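Local structure of endoglucanase (Uncultured bacterium, 3X17) at residues 126-134 / 171-182; 184-195 / 222-233. The protein hydrolyses internal beta-1,4-glucosidic bonds of cellulose as a glycoside hydrolase family 9 endoglucanase that carries an N-terminal Ig-like domain. One frame throughout, in Å; residues are numbered along the deposited sequence.

In the fold
Both contacts belong to the glycoside hydrolase family 9 domain, an (alpha/alpha)6 barrel, and their centres lie about 11 Å apart. They follow each other along the chain: interaction 1 joins the end of helix 115-130 to the loop before strand 182-183, and interaction 2 then pairs helix 184-200 with helix 221-235. Polar links tie them together. Asp176 OD1 lies 2.6 Å from Thr186 OG1, a probable hydrogen bond, and Arg131 NH2 makes a salt bridge of 2.7 Å to Glu225 OE1. The zinc is bound within interaction 1; Asp224, on helix 221-235 of interaction 2, binds a calcium ion. Both metals probably steady the loops they bind.

Interaction 1. Residues 126-134 / 171-182. With ZN (zinc ion), chain C.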
# COMPACT_ATOMS: atom_id res chain seq x y z
N SER A 126 -1.32 -10.14 -6.34
CA SER A 126 -2.63 -10.04 -5.72
C SER A 126 -3.58 -9.15 -6.51
O SER A 126 -4.77 -9.44 -6.58
CB SER A 126 -2.48 -9.57 -4.26
OG SER A 126 -2.31 -8.17 -4.18
N TYR A 127 -3.06 -8.11 -7.19
CA TYR A 127 -3.89 -7.27 -8.05
C TYR A 127 -4.55 -8.10 -9.16
O TYR A 127 -5.73 -7.92 -9.48
CB TYR A 127 -3.05 -6.13 -8.67
CG TYR A 127 -2.63 -5.09 -7.66
CD1 TYR A 127 -3.50 -4.13 -7.24
CD2 TYR A 127 -1.38 -5.15 -7.05
CE1 TYR A 127 -3.19 -3.26 -6.21
CE2 TYR A 127 -1.03 -4.24 -6.05
CZ TYR A 127 -1.94 -3.29 -5.65
OH TYR A 127 -1.61 -2.36 -4.68
N TYR A 128 -3.79 -8.99 -9.78
CA TYR A 128 -4.33 -9.85 -10.82
C TYR A 128 -5.52 -10.62 -10.25
O TYR A 128 -6.52 -10.80 -10.91
CB TYR A 128 -3.26 -10.83 -11.36
CG TYR A 128 -3.80 -12.02 -12.12
CD1 TYR A 128 -4.53 -11.85 -13.30
CD2 TYR A 128 -3.47 -13.32 -11.73
CE1 TYR A 128 -4.97 -12.95 -14.04
CE2 TYR A 128 -3.94 -14.41 -12.41
CZ TYR A 128 -4.66 -14.23 -13.59
OH TYR A 128 -5.06 -15.33 -14.30
N LEU A 129 -5.45 -10.97 -8.98
CA LEU A 129 -6.46 -11.82 -8.38
C LEU A 129 -7.67 -10.98 -7.93
O LEU A 129 -8.73 -11.52 -7.57
CB LEU A 129 -5.84 -12.54 -7.18
CG LEU A 129 -5.14 -13.88 -7.39
CD1 LEU A 129 -4.93 -14.32 -8.86
CD2 LEU A 129 -3.92 -14.07 -6.53
N GLN A 130 -7.49 -9.66 -7.94
CA GLN A 130 -8.57 -8.71 -7.64
C GLN A 130 -9.28 -8.17 -8.88
O GLN A 130 -10.21 -7.38 -8.76
CB GLN A 130 -8.02 -7.52 -6.84
CG GLN A 130 -7.52 -7.85 -5.44
CD GLN A 130 -8.63 -7.93 -4.42
OE1 GLN A 130 -8.90 -8.99 -3.85
NE2 GLN A 130 -9.33 -6.82 -4.22
N ARG A 131 -8.79 -8.51 -10.07
CA ARG A 131 -9.38 -7.98 -11.31
C ARG A 131 -10.88 -8.27 -11.43
O ARG A 131 -11.36 -9.30 -10.99
CB ARG A 131 -8.68 -8.52 -12.54
CG ARG A 131 -7.26 -8.00 -12.74
CD ARG A 131 -6.62 -8.59 -14.06
NE ARG A 131 -5.20 -8.23 -14.18
CZ ARG A 131 -4.44 -8.51 -15.24
NH1 ARG A 131 -4.95 -9.18 -16.28
NH2 ARG A 131 -3.16 -8.12 -15.28
N CYS A 132 -11.61 -7.30 -11.98
CA CYS A 132 -13.07 -7.39 -12.11
C CYS A 132 -13.37 -7.50 -13.59
O CYS A 132 -12.63 -6.97 -14.42
CB CYS A 132 -13.69 -6.11 -11.56
SG CYS A 132 -15.51 -5.97 -11.60
N GLY A 133 -14.41 -8.26 -13.93
CA GLY A 133 -14.90 -8.25 -15.30
C GLY A 133 -14.22 -9.30 -16.16
O GLY A 133 -14.21 -9.20 -17.39
N VAL A 134 -13.60 -10.28 -15.53
CA VAL A 134 -12.88 -11.28 -16.30
C VAL A 134 -12.83 -12.57 -15.50
O VAL A 134 -12.67 -12.54 -14.29
CB VAL A 134 -11.45 -10.81 -16.64
CG1 VAL A 134 -10.63 -10.55 -15.34
CG2 VAL A 134 -10.76 -11.84 -17.56
N THR A 171 -16.45 -1.70 -17.66
CA THR A 171 -16.07 -2.99 -17.19
C THR A 171 -14.56 -3.02 -16.88
O THR A 171 -13.88 -2.14 -17.25
CB THR A 171 -16.50 -3.98 -18.28
OG1 THR A 171 -16.57 -5.28 -17.75
CG2 THR A 171 -15.58 -3.95 -19.43
N GLY A 172 -14.06 -4.03 -16.18
CA GLY A 172 -12.61 -4.17 -15.93
C GLY A 172 -12.18 -3.51 -14.62
O GLY A 172 -13.01 -3.28 -13.74
N GLY A 173 -10.91 -3.12 -14.51
CA GLY A 173 -10.39 -2.56 -13.26
C GLY A 173 -10.23 -3.58 -12.13
O GLY A 173 -10.25 -4.80 -12.38
N TRP A 174 -10.00 -3.08 -10.92
CA TRP A 174 -9.77 -3.94 -9.75
C TRP A 174 -10.92 -3.85 -8.75
O TRP A 174 -11.29 -2.74 -8.36
CB TRP A 174 -8.50 -3.52 -8.99
CG TRP A 174 -7.21 -3.59 -9.80
CD1 TRP A 174 -6.72 -4.67 -10.48
CD2 TRP A 174 -6.28 -2.51 -10.03
NE1 TRP A 174 -5.54 -4.33 -11.12
CE2 TRP A 174 -5.24 -3.02 -10.83
CE3 TRP A 174 -6.20 -1.18 -9.58
CZ2 TRP A 174 -4.13 -2.25 -11.21
CZ3 TRP A 174 -5.08 -0.41 -9.95
CH2 TRP A 174 -4.07 -0.95 -10.76
N HIS A 175 -11.38 -4.99 -8.24
CA HIS A 175 -12.13 -4.98 -6.98
C HIS A 175 -11.29 -4.26 -5.93
O HIS A 175 -10.09 -4.51 -5.81
CB HIS A 175 -12.46 -6.39 -6.49
CG HIS A 175 -13.35 -7.15 -7.42
ND1 HIS A 175 -13.24 -8.51 -7.60
CD2 HIS A 175 -14.32 -6.73 -8.27
CE1 HIS A 175 -14.15 -8.91 -8.48
NE2 HIS A 175 -14.82 -7.84 -8.90
N ASP A 176 -11.92 -3.32 -5.21
CA ASP A 176 -11.19 -2.33 -4.42
C ASP A 176 -10.52 -2.99 -3.22
O ASP A 176 -9.46 -2.56 -2.77
CB ASP A 176 -12.12 -1.23 -3.91
CG ASP A 176 -11.36 -0.06 -3.24
OD1 ASP A 176 -10.59 0.59 -3.95
OD2 ASP A 176 -11.54 0.20 -2.01
N ALA A 177 -11.19 -3.99 -2.66
CA ALA A 177 -10.86 -4.43 -1.31
C ALA A 177 -11.46 -5.79 -1.04
O ALA A 177 -11.26 -6.70 -1.83
CB ALA A 177 -11.37 -3.40 -0.29
N GLY A 178 -12.22 -5.92 0.04
CA GLY A 178 -13.03 -7.11 0.23
C GLY A 178 -14.45 -7.03 -0.33
O GLY A 178 -15.23 -7.98 -0.21
N ASP A 179 -14.82 -5.85 -0.82
CA ASP A 179 -16.03 -5.72 -1.63
C ASP A 179 -15.64 -5.76 -3.10
O ASP A 179 -14.49 -6.09 -3.46
CB ASP A 179 -16.75 -4.41 -1.33
CG ASP A 179 -15.91 -3.19 -1.67
OD1 ASP A 179 -14.70 -3.23 -1.38
OD2 ASP A 179 -16.44 -2.21 -2.23
N TYR A 180 -16.60 -5.40 -3.94
CA TYR A 180 -16.39 -5.48 -5.39
C TYR A 180 -16.58 -4.13 -6.06
O TYR A 180 -16.49 -4.02 -7.29
CB TYR A 180 -17.35 -6.51 -6.03
CG TYR A 180 -17.18 -7.92 -5.49
CD1 TYR A 180 -15.91 -8.50 -5.37
CD2 TYR A 180 -18.28 -8.70 -5.13
CE1 TYR A 180 -15.74 -9.79 -4.87
CE2 TYR A 180 -18.11 -10.01 -4.69
CZ TYR A 180 -16.85 -10.54 -4.55
OH TYR A 180 -16.68 -11.83 -4.05
N GLY A 181 -16.76 -3.09 -5.25
CA GLY A 181 -16.77 -1.73 -5.77
C GLY A 181 -15.45 -1.36 -6.44
O GLY A 181 -14.42 -1.95 -6.17
N LYS A 182 -15.52 -0.46 -7.42
CA LYS A 182 -14.33 -0.00 -8.11
C LYS A 182 -14.32 1.51 -8.00
O LYS A 182 -15.34 2.16 -8.14
CB LYS A 182 -14.38 -0.42 -9.57
CG LYS A 182 -14.64 -1.95 -9.76
CD LYS A 182 -14.49 -2.38 -11.22
CE LYS A 182 -15.48 -1.68 -12.14
NZ LYS A 182 -15.59 -2.41 -13.47
ZN ZN C . -16.15 -7.70 -10.47
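The SG of Cys132 swings to the far side from its main-chain N (chi1 -180°), while His175 sets its ring beside its own N (chi1 -63°), and the two meet at one zinc ion. Cys132 SG binds the zinc at 2.2 Å and His175 NE2 at 2.1 Å; Asp148 and His149 complete the site. Cysteine sulfur, probably as thiolate, and an imidazole nitrogen suit zinc. Tyr180 CD1 lies over the centre of one imidazole face, which limits how the ring can turn.

The backbones are bridged once, at Arg131 and Trp174: His175 N donates to Gln130 O (2.7 Å) and Cys132 N to Gly173 O (2.9 Å), so both ligands are held by their main chains too. Gln130 aims its NE2 at two carbonyls of 175-177. This nitrogen reaches Ala177 O in the carbonyl plane, on a lone pair, at 3.1 Å, and His175 O from above the carbonyl plane at 2.9 Å. An alanine here would take away the amide and is likely to leave the carbonyls of His175 and Ala177 without their shared donor, and residues 175-177 freer to move.

One turn back on the helix, Tyr127 turns its ring edge to a face of Trp174, CD1 lying over the indole at 4.1 Å from CE2, with the planes at 54°. Trp174 NE1 itself bonds to Glu225. Gly133 has backbone angles that call for glycine, and a CB there would strike Gly172 N. The two segments give Cys132 and His175, half of a Cys-Asp-His-His zinc site at the end of helix 115-130 in the (alpha/alpha)6 barrel domain.

Interaction 2. Residues 184-195 / 222-233; sequences VTTTAVTAAQLL and ILDEVRWGLEWL. With CA (calcium ion), chain D.
Val226 lies where helices 184-195 and 222-233 come close, its CA 5.5 Å from that of Ala191. Its CB points toward the opposite helix and splits into two methyls. CG2, beside the backbone N, meets Leu194 CB at 3.6 Å as the two side chains run alongside but point opposite ways, and also rests near the carbonyl O of Ala191. CG1, anti to the backbone N (chi1 162°), touches Leu195 CG at 3.9 Å, lying across that leucine. The two methyls of this short, branched valine reach Leu194 and Leu195 at once, and the small Ala191, whose CB meets Leu230 CD2 at 3.8 Å, lets the backbones come near.

Toward the other end, Leu233 CD2 packs on Thr187 CG2 at 3.8 Å and on Val184 CG2, while its CD1 reaches Ala188 CB. Gly229 adds no side chain opposite Thr187, whose CG2 comes to 3.9 Å from Gly229 O.

The axes of 184-195 and 222-233 come within 9.6 Å at their closest, 154° between their directions, so nearly antiparallel. Asp224 binds a calcium ion. Helix 272-288 touches the pair through Val184, Leu230 and Leu233, helix 115-130 reaches Leu194 and Glu225, and Val184 hydrogen-bonds through its backbone to His245 in strand 243-249.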
# COMPACT_ATOMS: atom_id res chain seq x y z
N VAL A 184 -12.35 5.28 -8.35
CA VAL A 184 -11.28 5.97 -9.05
C VAL A 184 -10.21 6.53 -8.09
O VAL A 184 -9.02 6.65 -8.44
CB VAL A 184 -11.82 7.10 -9.93
CG1 VAL A 184 -10.67 8.05 -10.30
CG2 VAL A 184 -12.41 6.52 -11.21
N THR A 185 -10.62 6.81 -6.85
CA THR A 185 -9.82 7.61 -5.94
C THR A 185 -8.65 6.76 -5.42
O THR A 185 -7.52 7.22 -5.36
CB THR A 185 -10.70 8.16 -4.77
OG1 THR A 185 -11.83 8.87 -5.32
CG2 THR A 185 -9.90 9.11 -3.87
N THR A 186 -8.91 5.47 -5.21
CA THR A 186 -7.86 4.53 -4.80
C THR A 186 -7.15 3.93 -6.01
O THR A 186 -5.95 3.66 -5.93
CB THR A 186 -8.44 3.38 -3.94
OG1 THR A 186 -9.67 2.93 -4.54
CG2 THR A 186 -8.71 3.84 -2.49
N THR A 187 -7.89 3.65 -7.08
CA THR A 187 -7.31 3.05 -8.27
C THR A 187 -6.22 3.93 -8.84
O THR A 187 -5.17 3.42 -9.24
CB THR A 187 -8.37 2.77 -9.40
OG1 THR A 187 -9.25 1.74 -8.97
CG2 THR A 187 -7.68 2.25 -10.72
N ALA A 188 -6.45 5.24 -8.88
CA ALA A 188 -5.49 6.16 -9.45
C ALA A 188 -4.22 6.28 -8.60
O ALA A 188 -3.11 6.13 -9.12
CB ALA A 188 -6.14 7.52 -9.74
N VAL A 189 -4.36 6.38 -7.28
CA VAL A 189 -3.15 6.50 -6.44
C VAL A 189 -2.41 5.17 -6.36
O VAL A 189 -1.21 5.13 -6.09
CB VAL A 189 -3.44 7.02 -5.00
CG1 VAL A 189 -4.16 8.35 -5.03
CG2 VAL A 189 -4.17 5.99 -4.13
N THR A 190 -3.17 4.08 -6.46
CA THR A 190 -2.58 2.75 -6.45
C THR A 190 -1.75 2.57 -7.71
O THR A 190 -0.58 2.23 -7.64
CB THR A 190 -3.70 1.68 -6.41
OG1 THR A 190 -4.30 1.70 -5.11
CG2 THR A 190 -3.13 0.28 -6.68
N ALA A 191 -2.33 2.91 -8.86
CA ALA A 191 -1.60 2.74 -10.12
C ALA A 191 -0.32 3.60 -10.15
O ALA A 191 0.76 3.13 -10.56
CB ALA A 191 -2.48 3.05 -11.30
N ALA A 192 -0.44 4.82 -9.65
CA ALA A 192 0.71 5.75 -9.56
C ALA A 192 1.82 5.15 -8.73
O ALA A 192 2.99 5.30 -9.06
CB ALA A 192 0.29 7.09 -8.96
N GLN A 193 1.45 4.54 -7.60
CA GLN A 193 2.45 3.99 -6.70
C GLN A 193 3.12 2.72 -7.25
O GLN A 193 4.32 2.55 -7.11
CB GLN A 193 1.90 3.78 -5.29
CG GLN A 193 1.59 5.04 -4.52
CD GLN A 193 0.90 4.75 -3.19
OE1 GLN A 193 1.54 4.61 -2.15
NE2 GLN A 193 -0.43 4.69 -3.21
N LEU A 194 2.37 1.85 -7.91
CA LEU A 194 3.03 0.74 -8.61
C LEU A 194 3.97 1.27 -9.69
O LEU A 194 5.08 0.75 -9.89
CB LEU A 194 2.00 -0.23 -9.20
CG LEU A 194 0.96 -0.82 -8.23
CD1 LEU A 194 -0.03 -1.72 -9.01
CD2 LEU A 194 1.58 -1.62 -7.05
N LEU A 195 3.56 2.34 -10.36
CA LEU A 195 4.37 2.88 -11.44
C LEU A 195 5.70 3.36 -10.88
O LEU A 195 6.76 3.16 -11.48
CB LEU A 195 3.66 4.05 -12.13
CG LEU A 195 2.68 3.69 -13.26
CD1 LEU A 195 1.93 4.96 -13.66
CD2 LEU A 195 3.40 3.10 -14.48
N ILE A 222 4.39 -6.00 -14.04
CA ILE A 222 3.85 -4.97 -13.13
C ILE A 222 3.22 -3.86 -13.96
O ILE A 222 2.18 -3.34 -13.60
CB ILE A 222 4.93 -4.37 -12.18
CG1 ILE A 222 4.28 -3.44 -11.12
CG2 ILE A 222 5.94 -3.57 -12.96
CD1 ILE A 222 3.29 -4.13 -10.19
N LEU A 223 3.78 -3.59 -15.15
CA LEU A 223 3.22 -2.58 -16.06
C LEU A 223 1.97 -3.07 -16.79
O LEU A 223 1.01 -2.32 -16.94
CB LEU A 223 4.26 -2.08 -17.07
CG LEU A 223 5.49 -1.40 -16.45
CD1 LEU A 223 6.38 -0.81 -17.52
CD2 LEU A 223 5.07 -0.36 -15.42
N ASP A 224 1.92 -4.34 -17.14
CA ASP A 224 0.66 -4.93 -17.59
C ASP A 224 -0.42 -4.79 -16.53
O ASP A 224 -1.56 -4.47 -16.85
CB ASP A 224 0.83 -6.39 -17.99
CG ASP A 224 1.71 -6.55 -19.21
OD1 ASP A 224 1.52 -5.81 -20.21
OD2 ASP A 224 2.68 -7.32 -19.11
N GLU A 225 -0.07 -5.03 -15.26
CA GLU A 225 -1.11 -4.93 -14.23
C GLU A 225 -1.59 -3.48 -14.14
O GLU A 225 -2.80 -3.23 -14.12
CB GLU A 225 -0.62 -5.39 -12.87
CG GLU A 225 -1.79 -5.56 -11.87
CD GLU A 225 -2.75 -6.68 -12.30
OE1 GLU A 225 -2.24 -7.75 -12.73
OE2 GLU A 225 -3.98 -6.47 -12.28
N VAL A 226 -0.65 -2.56 -13.97
CA VAL A 226 -0.97 -1.14 -13.96
C VAL A 226 -1.86 -0.77 -15.14
O VAL A 226 -2.78 0.03 -14.99
CB VAL A 226 0.31 -0.27 -14.02
CG1 VAL A 226 -0.03 1.15 -14.47
CG2 VAL A 226 1.02 -0.28 -12.65
N ARG A 227 -1.59 -1.33 -16.31
CA ARG A 227 -2.33 -0.95 -17.49
C ARG A 227 -3.79 -1.40 -17.37
O ARG A 227 -4.68 -0.68 -17.76
CB ARG A 227 -1.69 -1.56 -18.75
CG ARG A 227 -2.21 -0.91 -20.00
CD ARG A 227 -2.38 -1.85 -21.17
NE ARG A 227 -1.17 -1.93 -21.98
CZ ARG A 227 -1.10 -1.71 -23.29
NH1 ARG A 227 -2.18 -1.38 -24.01
NH2 ARG A 227 0.08 -1.83 -23.88
N TRP A 228 -4.02 -2.59 -16.80
CA TRP A 228 -5.37 -3.01 -16.46
C TRP A 228 -6.09 -1.92 -15.67
O TRP A 228 -7.23 -1.57 -15.99
CB TRP A 228 -5.34 -4.31 -15.63
CG TRP A 228 -6.70 -4.97 -15.48
CD1 TRP A 228 -7.59 -4.82 -14.45
CD2 TRP A 228 -7.33 -5.88 -16.41
NE1 TRP A 228 -8.74 -5.55 -14.69
CE2 TRP A 228 -8.60 -6.21 -15.89
CE3 TRP A 228 -6.93 -6.44 -17.64
CZ2 TRP A 228 -9.47 -7.10 -16.53
CZ3 TRP A 228 -7.82 -7.31 -18.30
CH2 TRP A 228 -9.07 -7.62 -17.75
N GLY A 229 -5.45 -1.36 -14.65
CA GLY A 229 -6.13 -0.37 -13.82
C GLY A 229 -6.38 0.90 -14.61
O GLY A 229 -7.45 1.49 -14.53
N LEU A 230 -5.39 1.31 -15.39
CA LEU A 230 -5.47 2.58 -16.10
C LEU A 230 -6.50 2.54 -17.24
O LEU A 230 -7.14 3.56 -17.55
CB LEU A 230 -4.11 2.95 -16.67
CG LEU A 230 -3.03 3.20 -15.61
CD1 LEU A 230 -1.78 3.61 -16.34
CD2 LEU A 230 -3.51 4.32 -14.69
N GLU A 231 -6.61 1.37 -17.88
CA GLU A 231 -7.60 1.18 -18.95
C GLU A 231 -9.04 1.27 -18.45
O GLU A 231 -9.92 1.81 -19.14
CB GLU A 231 -7.33 -0.12 -19.70
CG GLU A 231 -6.12 0.05 -20.61
CD GLU A 231 -5.82 -1.14 -21.52
OE1 GLU A 231 -6.07 -2.29 -21.11
OE2 GLU A 231 -5.23 -0.91 -22.62
N TRP A 232 -9.24 0.86 -17.21
CA TRP A 232 -10.50 1.11 -16.53
C TRP A 232 -10.77 2.57 -16.24
O TRP A 232 -11.86 3.06 -16.48
CB TRP A 232 -10.61 0.30 -15.25
CG TRP A 232 -11.93 0.50 -14.64
CD1 TRP A 232 -13.14 0.13 -15.16
CD2 TRP A 232 -12.22 1.26 -13.46
NE1 TRP A 232 -14.15 0.54 -14.33
CE2 TRP A 232 -13.62 1.28 -13.31
CE3 TRP A 232 -11.43 1.85 -12.47
CZ2 TRP A 232 -14.24 1.89 -12.24
CZ3 TRP A 232 -12.06 2.47 -11.40
CH2 TRP A 232 -13.45 2.50 -11.31
N LEU A 233 -9.75 3.30 -15.76
CA LEU A 233 -9.81 4.76 -15.72
C LEU A 233 -10.26 5.43 -17.03
O LEU A 233 -11.05 6.38 -16.99
CB LEU A 233 -8.48 5.37 -15.23
CG LEU A 233 -8.00 5.03 -13.81
CD1 LEU A 233 -6.84 5.97 -13.38
CD2 LEU A 233 -9.17 5.08 -12.75
CA CA D . 4.44 -8.93 -19.67